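Local coordinates for protein 223aa long hypothetical arylmalonate decarboxylase (Sulfolobus tokodaii, PDB 2DGD) that is of unproven function but, as a probable arylmalonate decarboxylase, may remove a carboxylate as carbon dioxide from malonate-type substrates, at residues R121-V126 with V137-L142; T115-E120 with Y176-A181. One frame throughout, in Å; residues are numbered along the deposited sequence.

Interaction 1: residues R121-V126 with V137-L142; sequences RTLEEV and VGYDGL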
ATOM      1  N   ARG A 121      -8.870  25.038 -39.844  1.00 37.52           N
ATOM      2  CA  ARG A 121      -8.646  25.608 -38.527  1.00 36.94           C
ATOM      3  C   ARG A 121      -7.276  25.257 -37.939  1.00 35.50           C
ATOM      4  O   ARG A 121      -6.665  26.085 -37.265  1.00 34.47           O
ATOM      5  CB  ARG A 121      -9.763  25.185 -37.576  1.00 37.54           C
ATOM      6  CG  ARG A 121      -9.904  26.113 -36.395  1.00 40.21           C
ATOM      7  CD  ARG A 121     -11.076  25.730 -35.527  1.00 43.73           C
ATOM      8  NE  ARG A 121     -11.103  26.534 -34.308  1.00 47.94           N
ATOM      9  CZ  ARG A 121     -11.970  26.354 -33.317  1.00 49.93           C
ATOM     10  NH1 ARG A 121     -11.925  27.132 -32.240  1.00 50.53           N
ATOM     11  NH2 ARG A 121     -12.883  25.392 -33.406  1.00 49.90           N
ATOM     12  N   THR A 122      -6.793  24.041 -38.183  1.00 34.29           N
ATOM     13  CA  THR A 122      -5.479  23.648 -37.674  1.00 33.30           C
ATOM     14  C   THR A 122      -4.430  24.547 -38.317  1.00 33.97           C
ATOM     15  O   THR A 122      -3.419  24.895 -37.703  1.00 33.99           O
ATOM     16  CB  THR A 122      -5.135  22.181 -38.020  1.00 31.56           C
ATOM     17  OG1 THR A 122      -6.077  21.309 -37.385  1.00 30.88           O
ATOM     18  CG2 THR A 122      -3.721  21.829 -37.551  1.00 27.13           C
ATOM     19  N   LEU A 123      -4.682  24.924 -39.563  1.00 34.39           N
ATOM     20  CA  LEU A 123      -3.765  25.781 -40.285  1.00 35.43           C
ATOM     21  C   LEU A 123      -3.725  27.174 -39.660  1.00 35.16           C
ATOM     22  O   LEU A 123      -2.681  27.817 -39.638  1.00 34.68           O
ATOM     23  CB  LEU A 123      -4.182  25.873 -41.752  1.00 37.10           C
ATOM     24  CG  LEU A 123      -3.010  25.833 -42.733  1.00 39.24           C
ATOM     25  CD1 LEU A 123      -2.071  27.021 -42.480  1.00 40.86           C
ATOM     26  CD2 LEU A 123      -2.257  24.517 -42.560  1.00 39.02           C
ATOM     27  N   GLU A 124      -4.863  27.633 -39.150  1.00 35.89           N
ATOM     28  CA  GLU A 124      -4.939  28.949 -38.527  1.00 37.75           C
ATOM     29  C   GLU A 124      -4.214  28.955 -37.197  1.00 37.47           C
ATOM     30  O   GLU A 124      -3.640  29.967 -36.809  1.00 37.30           O
ATOM     31  CB  GLU A 124      -6.390  29.352 -38.278  1.00 40.93           C
ATOM     32  CG  GLU A 124      -7.290  29.251 -39.486  1.00 47.71           C
ATOM     33  CD  GLU A 124      -8.729  29.635 -39.169  1.00 52.40           C
ATOM     34  OE1 GLU A 124      -9.365  28.960 -38.324  1.00 55.07           O
ATOM     35  OE2 GLU A 124      -9.226  30.616 -39.768  1.00 54.73           O
ATOM     36  N   GLU A 125      -4.266  27.827 -36.492  1.00 37.77           N
ATOM     37  CA  GLU A 125      -3.619  27.682 -35.188  1.00 36.96           C
ATOM     38  C   GLU A 125      -2.114  27.682 -35.371  1.00 35.11           C
ATOM     39  O   GLU A 125      -1.386  28.269 -34.583  1.00 35.00           O
ATOM     40  CB  GLU A 125      -4.043  26.373 -34.531  1.00 39.67           C
ATOM     41  CG  GLU A 125      -3.684  26.258 -33.061  1.00 44.17           C
ATOM     42  CD  GLU A 125      -4.539  27.160 -32.198  1.00 47.49           C
ATOM     43  OE1 GLU A 125      -5.730  27.331 -32.551  1.00 49.08           O
ATOM     44  OE2 GLU A 125      -4.033  27.682 -31.171  1.00 48.54           O
ATOM     45  N   VAL A 126      -1.661  26.994 -36.410  1.00 33.43           N
ATOM     46  CA  VAL A 126      -0.249  26.919 -36.743  1.00 32.75           C
ATOM     47  C   VAL A 126       0.268  28.334 -36.983  1.00 34.09           C
ATOM     48  O   VAL A 126       1.278  28.740 -36.423  1.00 34.10           O
ATOM     49  CB  VAL A 126      -0.038  26.087 -38.026  1.00 31.65           C
ATOM     50  CG1 VAL A 126       1.377  26.251 -38.543  1.00 27.95           C
ATOM     51  CG2 VAL A 126      -0.335  24.633 -37.744  1.00 29.95           C
ATOM     52  N   VAL A 137       7.819  22.923 -36.501  1.00 28.19           N
ATOM     53  CA  VAL A 137       8.369  21.754 -37.165  1.00 28.45           C
ATOM     54  C   VAL A 137       7.350  20.727 -37.660  1.00 29.22           C
ATOM     55  O   VAL A 137       7.716  19.782 -38.360  1.00 31.03           O
ATOM     56  CB  VAL A 137       9.369  21.044 -36.239  1.00 28.96           C
ATOM     57  CG1 VAL A 137      10.459  22.015 -35.829  1.00 29.11           C
ATOM     58  CG2 VAL A 137       8.658  20.508 -35.009  1.00 29.45           C
ATOM     59  N   GLY A 138       6.080  20.897 -37.305  1.00 28.81           N
ATOM     60  CA  GLY A 138       5.073  19.949 -37.757  1.00 29.02           C
ATOM     61  C   GLY A 138       3.748  20.078 -37.035  1.00 28.70           C
ATOM     62  O   GLY A 138       3.674  20.713 -35.990  1.00 29.03           O
ATOM     63  N   TYR A 139       2.702  19.471 -37.587  1.00 28.54           N
ATOM     64  CA  TYR A 139       1.382  19.541 -36.973  1.00 28.93           C
ATOM     65  C   TYR A 139       0.383  18.563 -37.580  1.00 28.43           C
ATOM     66  O   TYR A 139       0.636  17.964 -38.622  1.00 30.20           O
ATOM     67  CB  TYR A 139       0.824  20.952 -37.104  1.00 30.60           C
ATOM     68  CG  TYR A 139       0.814  21.449 -38.524  1.00 33.84           C
ATOM     69  CD1 TYR A 139       1.918  22.112 -39.063  1.00 34.68           C
ATOM     70  CD2 TYR A 139      -0.289  21.231 -39.346  1.00 35.89           C
ATOM     71  CE1 TYR A 139       1.924  22.549 -40.391  1.00 34.78           C
ATOM     72  CE2 TYR A 139      -0.293  21.662 -40.679  1.00 36.84           C
ATOM     73  CZ  TYR A 139       0.815  22.320 -41.193  1.00 36.48           C
ATOM     74  OH  TYR A 139       0.804  22.738 -42.506  1.00 37.45           O
ATOM     75  N   ASP A 140      -0.757  18.409 -36.914  1.00 27.40           N
ATOM     76  CA  ASP A 140      -1.816  17.517 -37.374  1.00 26.12           C
ATOM     77  C   ASP A 140      -3.044  17.756 -36.493  1.00 25.87           C
ATOM     78  O   ASP A 140      -2.934  18.331 -35.411  1.00 25.26           O
ATOM     79  CB  ASP A 140      -1.372  16.049 -37.286  1.00 25.23           C
ATOM     80  CG  ASP A 140      -2.235  15.121 -38.139  1.00 26.80           C
ATOM     81  OD1 ASP A 140      -2.026  13.886 -38.088  1.00 28.01           O
ATOM     82  OD2 ASP A 140      -3.124  15.621 -38.866  1.00 26.69           O
ATOM     83  N   GLY A 141      -4.212  17.326 -36.967  1.00 25.74           N
ATOM     84  CA  GLY A 141      -5.438  17.510 -36.211  1.00 24.03           C
ATOM     85  C   GLY A 141      -6.323  16.283 -36.291  1.00 24.25           C
ATOM     86  O   GLY A 141      -6.141  15.448 -37.171  1.00 24.41           O
ATOM     87  N   LEU A 142      -7.279  16.167 -35.375  1.00 24.45           N
ATOM     88  CA  LEU A 142      -8.182  15.022 -35.356  1.00 24.28           C
ATOM     89  C   LEU A 142      -9.322  15.205 -36.345  1.00 24.68           C
ATOM     90  O   LEU A 142     -10.092  14.282 -36.591  1.00 25.31           O
ATOM     91  CB  LEU A 142      -8.754  14.814 -33.952  1.00 23.39           C
ATOM     92  CG  LEU A 142      -7.754  14.500 -32.840  1.00 21.99           C
ATOM     93  CD1 LEU A 142      -8.483  14.441 -31.502  1.00 20.41           C
ATOM     94  CD2 LEU A 142      -7.051  13.191 -33.141  1.00 18.85           C
TER
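Val126 lays a methyl group over one face of the Tyr139 ring, and this CH-pi contact is the centre of the packing between helix segment 121-126 and strand segment 137-142. Val126 CG2 lies 3.7 Å from the centroid of the Tyr139 ring and only 19° off the ring normal, slightly toward the rim. The torsion of Tyr139 accounts for the approach: with chi1 at 54°, its CG sits between the backbone N and the carbonyl carbon, presenting the ring to the helix.

Apolar contacts extend the patch. Leu123 reaches the far end of the tyrosine obliquely, its CD2 3.9 Å from Tyr139 CE2, while Thr122 brings CG2 to 3.9 Å from Tyr139 CD2. Thr122, Leu123 and Val126, on one side of the helix, thus share one aromatic side chain. Replacing Tyr139 by an alanine is likely to open a gap between helix and strand and to leave Val126 CG2 without the aromatic face it rests on.

Thr122 also reaches the strand backbone, its OG1 lying 4.0 Å from Gly141 CA.

Polar groups are satisfied outside the apolar patch. Thr122 OG1 is hydrogen-bonded to Thr115 OG1, and Asp140, whose CB points away from the helix, bonds His165 through OD1. Asp140 OD2 accepts from Gly141 N at 2.8 Å, met from above the carboxylate plane.

The axes of helix and strand segments approach to 8.7 Å at 147°, the near-antiparallel packing of a helix on its following strand that is characteristic of the beta-alpha-beta unit formed by strand 110-115, helix 119-130 and strand 135-141.

Interaction 2: residues T115-E120 with Y176-A181; sequences TPYIKE and YIACTA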
ATOM      1  N   THR A 115      -3.869  19.244 -32.720  1.00 21.53           N
ATOM      2  CA  THR A 115      -5.183  19.846 -32.475  1.00 22.44           C
ATOM      3  C   THR A 115      -6.306  18.846 -32.755  1.00 23.45           C
ATOM      4  O   THR A 115      -6.077  17.763 -33.292  1.00 24.14           O
ATOM      5  CB  THR A 115      -5.443  21.083 -33.375  1.00 21.75           C
ATOM      6  OG1 THR A 115      -5.943  20.650 -34.643  1.00 22.39           O
ATOM      7  CG2 THR A 115      -4.178  21.870 -33.599  1.00 20.66           C
ATOM      8  N   PRO A 116      -7.538  19.190 -32.366  1.00 24.01           N
ATOM      9  CA  PRO A 116      -8.642  18.268 -32.621  1.00 25.24           C
ATOM     10  C   PRO A 116      -9.439  18.734 -33.843  1.00 26.47           C
ATOM     11  O   PRO A 116     -10.366  18.062 -34.285  1.00 25.97           O
ATOM     12  CB  PRO A 116      -9.447  18.363 -31.335  1.00 24.27           C
ATOM     13  CG  PRO A 116      -9.365  19.819 -31.033  1.00 23.84           C
ATOM     14  CD  PRO A 116      -7.907  20.172 -31.328  1.00 23.82           C
ATOM     15  N   TYR A 117      -9.044  19.883 -34.387  1.00 28.35           N
ATOM     16  CA  TYR A 117      -9.715  20.509 -35.528  1.00 30.69           C
ATOM     17  C   TYR A 117      -9.455  19.901 -36.900  1.00 32.02           C
ATOM     18  O   TYR A 117      -8.683  18.959 -37.053  1.00 32.60           O
ATOM     19  CB  TYR A 117      -9.336  21.987 -35.603  1.00 30.84           C
ATOM     20  CG  TYR A 117      -9.256  22.680 -34.271  1.00 31.51           C
ATOM     21  CD1 TYR A 117     -10.347  22.706 -33.410  1.00 32.21           C
ATOM     22  CD2 TYR A 117      -8.088  23.327 -33.877  1.00 32.84           C
ATOM     23  CE1 TYR A 117     -10.281  23.363 -32.186  1.00 33.34           C
ATOM     24  CE2 TYR A 117      -8.006  23.986 -32.660  1.00 33.76           C
ATOM     25  CZ  TYR A 117      -9.105  24.003 -31.818  1.00 34.52           C
ATOM     26  OH  TYR A 117      -9.029  24.684 -30.623  1.00 34.97           O
ATOM     27  N   ILE A 118     -10.101  20.496 -37.900  1.00 32.81           N
ATOM     28  CA  ILE A 118      -9.966  20.072 -39.285  1.00 33.88           C
ATOM     29  C   ILE A 118      -8.962  20.978 -39.992  1.00 34.52           C
ATOM     30  O   ILE A 118      -8.795  22.133 -39.614  1.00 33.90           O
ATOM     31  CB  ILE A 118     -11.320  20.146 -40.022  1.00 34.07           C
ATOM     32  CG1 ILE A 118     -11.931  21.536 -39.838  1.00 33.94           C
ATOM     33  CG2 ILE A 118     -12.262  19.070 -39.507  1.00 30.84           C
ATOM     34  CD1 ILE A 118     -13.252  21.712 -40.550  1.00 33.87           C
ATOM     35  N   LYS A 119      -8.315  20.440 -41.023  1.00 36.99           N
ATOM     36  CA  LYS A 119      -7.287  21.141 -41.802  1.00 39.10           C
ATOM     37  C   LYS A 119      -7.246  22.662 -41.728  1.00 39.47           C
ATOM     38  O   LYS A 119      -6.253  23.241 -41.282  1.00 40.69           O
ATOM     39  CB  LYS A 119      -7.353  20.723 -43.281  1.00 40.99           C
ATOM     40  CG  LYS A 119      -6.772  19.339 -43.577  1.00 43.36           C
ATOM     41  CD  LYS A 119      -6.509  19.140 -45.074  1.00 46.83           C
ATOM     42  CE  LYS A 119      -5.853  17.780 -45.356  1.00 49.35           C
ATOM     43  NZ  LYS A 119      -5.495  17.554 -46.799  1.00 49.97           N
ATOM     44  N   GLU A 120      -8.319  23.300 -42.178  1.00 39.14           N
ATOM     45  CA  GLU A 120      -8.419  24.753 -42.204  1.00 39.07           C
ATOM     46  C   GLU A 120      -8.095  25.379 -40.861  1.00 37.84           C
ATOM     47  O   GLU A 120      -7.153  26.151 -40.738  1.00 37.98           O
ATOM     48  CB  GLU A 120      -9.827  25.167 -42.638  1.00 42.40           C
ATOM     49  CG  GLU A 120     -10.292  24.539 -43.965  1.00 49.02           C
ATOM     50  CD  GLU A 120     -10.167  23.005 -43.993  1.00 52.07           C
ATOM     51  OE1 GLU A 120     -10.722  22.340 -43.086  1.00 52.68           O
ATOM     52  OE2 GLU A 120      -9.513  22.467 -44.922  1.00 53.54           O
ATOM     53  N   TYR A 176       2.595  20.923 -28.290  1.00 23.68           N
ATOM     54  CA  TYR A 176       1.471  21.670 -27.747  1.00 24.92           C
ATOM     55  C   TYR A 176       0.190  21.059 -28.279  1.00 24.51           C
ATOM     56  O   TYR A 176       0.059  20.851 -29.482  1.00 25.26           O
ATOM     57  CB  TYR A 176       1.552  23.146 -28.157  1.00 26.07           C
ATOM     58  CG  TYR A 176       0.263  23.921 -27.940  1.00 27.05           C
ATOM     59  CD1 TYR A 176      -0.309  24.034 -26.672  1.00 27.75           C
ATOM     60  CD2 TYR A 176      -0.394  24.528 -29.008  1.00 26.98           C
ATOM     61  CE1 TYR A 176      -1.506  24.730 -26.475  1.00 27.93           C
ATOM     62  CE2 TYR A 176      -1.587  25.226 -28.823  1.00 27.75           C
ATOM     63  CZ  TYR A 176      -2.138  25.322 -27.555  1.00 28.75           C
ATOM     64  OH  TYR A 176      -3.328  26.000 -27.377  1.00 30.96           O
ATOM     65  N   ILE A 177      -0.747  20.755 -27.385  1.00 24.19           N
ATOM     66  CA  ILE A 177      -2.027  20.184 -27.793  1.00 24.22           C
ATOM     67  C   ILE A 177      -3.117  21.205 -27.500  1.00 24.77           C
ATOM     68  O   ILE A 177      -3.436  21.469 -26.340  1.00 27.62           O
ATOM     69  CB  ILE A 177      -2.313  18.868 -27.039  1.00 22.95           C
ATOM     70  CG1 ILE A 177      -1.201  17.864 -27.327  1.00 22.77           C
ATOM     71  CG2 ILE A 177      -3.630  18.279 -27.491  1.00 22.05           C
ATOM     72  CD1 ILE A 177      -1.301  16.589 -26.522  1.00 23.15           C
ATOM     73  N   ALA A 178      -3.686  21.772 -28.560  1.00 23.95           N
ATOM     74  CA  ALA A 178      -4.720  22.801 -28.441  1.00 23.65           C
ATOM     75  C   ALA A 178      -6.128  22.329 -28.079  1.00 23.56           C
ATOM     76  O   ALA A 178      -6.470  21.164 -28.248  1.00 24.55           O
ATOM     77  CB  ALA A 178      -4.772  23.612 -29.726  1.00 21.66           C
ATOM     78  N   CYS A 179      -6.922  23.273 -27.582  1.00 23.54           N
ATOM     79  CA  CYS A 179      -8.319  23.091 -27.176  1.00 25.40           C
ATOM     80  C   CYS A 179      -8.523  22.499 -25.785  1.00 25.53           C
ATOM     81  O   CYS A 179      -7.985  21.438 -25.451  1.00 26.67           O
ATOM     82  CB  CYS A 179      -9.105  22.257 -28.200  1.00 26.27           C
ATOM     83  SG  CYS A 179     -10.890  22.657 -28.208  1.00 25.95           S
ATOM     84  N   THR A 180      -9.322  23.202 -24.984  1.00 24.04           N
ATOM     85  CA  THR A 180      -9.614  22.790 -23.624  1.00 22.95           C
ATOM     86  C   THR A 180     -10.693  21.729 -23.551  1.00 22.64           C
ATOM     87  O   THR A 180     -10.968  21.209 -22.472  1.00 22.37           O
ATOM     88  CB  THR A 180     -10.060  23.981 -22.767  1.00 22.81           C
ATOM     89  OG1 THR A 180     -11.261  24.539 -23.314  1.00 23.10           O
ATOM     90  CG2 THR A 180      -8.978  25.036 -22.722  1.00 22.15           C
ATOM     91  N   ALA A 181     -11.306  21.405 -24.687  1.00 23.18           N
ATOM     92  CA  ALA A 181     -12.355  20.374 -24.710  1.00 23.47           C
ATOM     93  C   ALA A 181     -11.741  18.969 -24.612  1.00 23.45           C
ATOM     94  O   ALA A 181     -12.405  18.015 -24.214  1.00 23.21           O
ATOM     95  CB  ALA A 181     -13.182  20.490 -25.971  1.00 22.00           C
TER
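The contact joins two loops that leave the C-terminal ends of neighbouring parallel strands, the edge where alpha/beta proteins commonly place their active sites, and Pro116 and Tyr117 of one loop meet Ala178 and Cys179 of the other there. Pro116 supplies the ring packing: its CG is 3.7 Å from Cys179 CB, while its CD lies 3.5 Å from the carbonyl oxygen of Ala178. That same CD sits over the centre of one face of the Tyr117 ring, so proline and tyrosine pack on each other and both reach the cysteine.

Tyr117 approaches by its phenol end, with OH 3.4 Å from Cys179 CB. The thiol stands obliquely beside the ring, a sulfur-aromatic contact in which Cys179 SG lies 5.2 Å from the Tyr117 centroid and 66° off the normal. Deeper in, Thr115 CG2 faces Ala178 CB at 4.3 Å.

Two features shape the loops. Thr115 OG1, which also bonds Thr122 OG1, accepts from Tyr117 N at 3.2 Å and forms an ST turn; on the other segment, Cys179 N donates to Glu202 OE2, at the start of helix 202-214. A cysteine just beyond a strand, flanked here by Tyr117 and Pro116, is consistent with the active-site cleft of the Asp/Glu racemase superfamily, in which relatives carry a reactive cysteine after a comparable strand.

After the three-strand sheet of 6-13, 31-38 and 69-72 and the helices that follow, the chain reaches strand 110-115, whose end begins segment 115-120 of interaction 2. Helix 119-130 carries it back, and strand 135-141 runs parallel to the first strand, where interaction 1 closes a short excursion. About 30 residues, roughly half of them helical, follow before strand 174-177 and its loop close the wider excursion of interaction 2, which thus encloses interaction 1. Leu142 N lies 2.9 Å from Thr115 O, probably a hydrogen bond, which couples them directly. Strand 110-115 lies between strands 135-141 and 174-177, so interaction 1 fastens the helix onto one flanking strand and interaction 2 joins the loop ends on the other side.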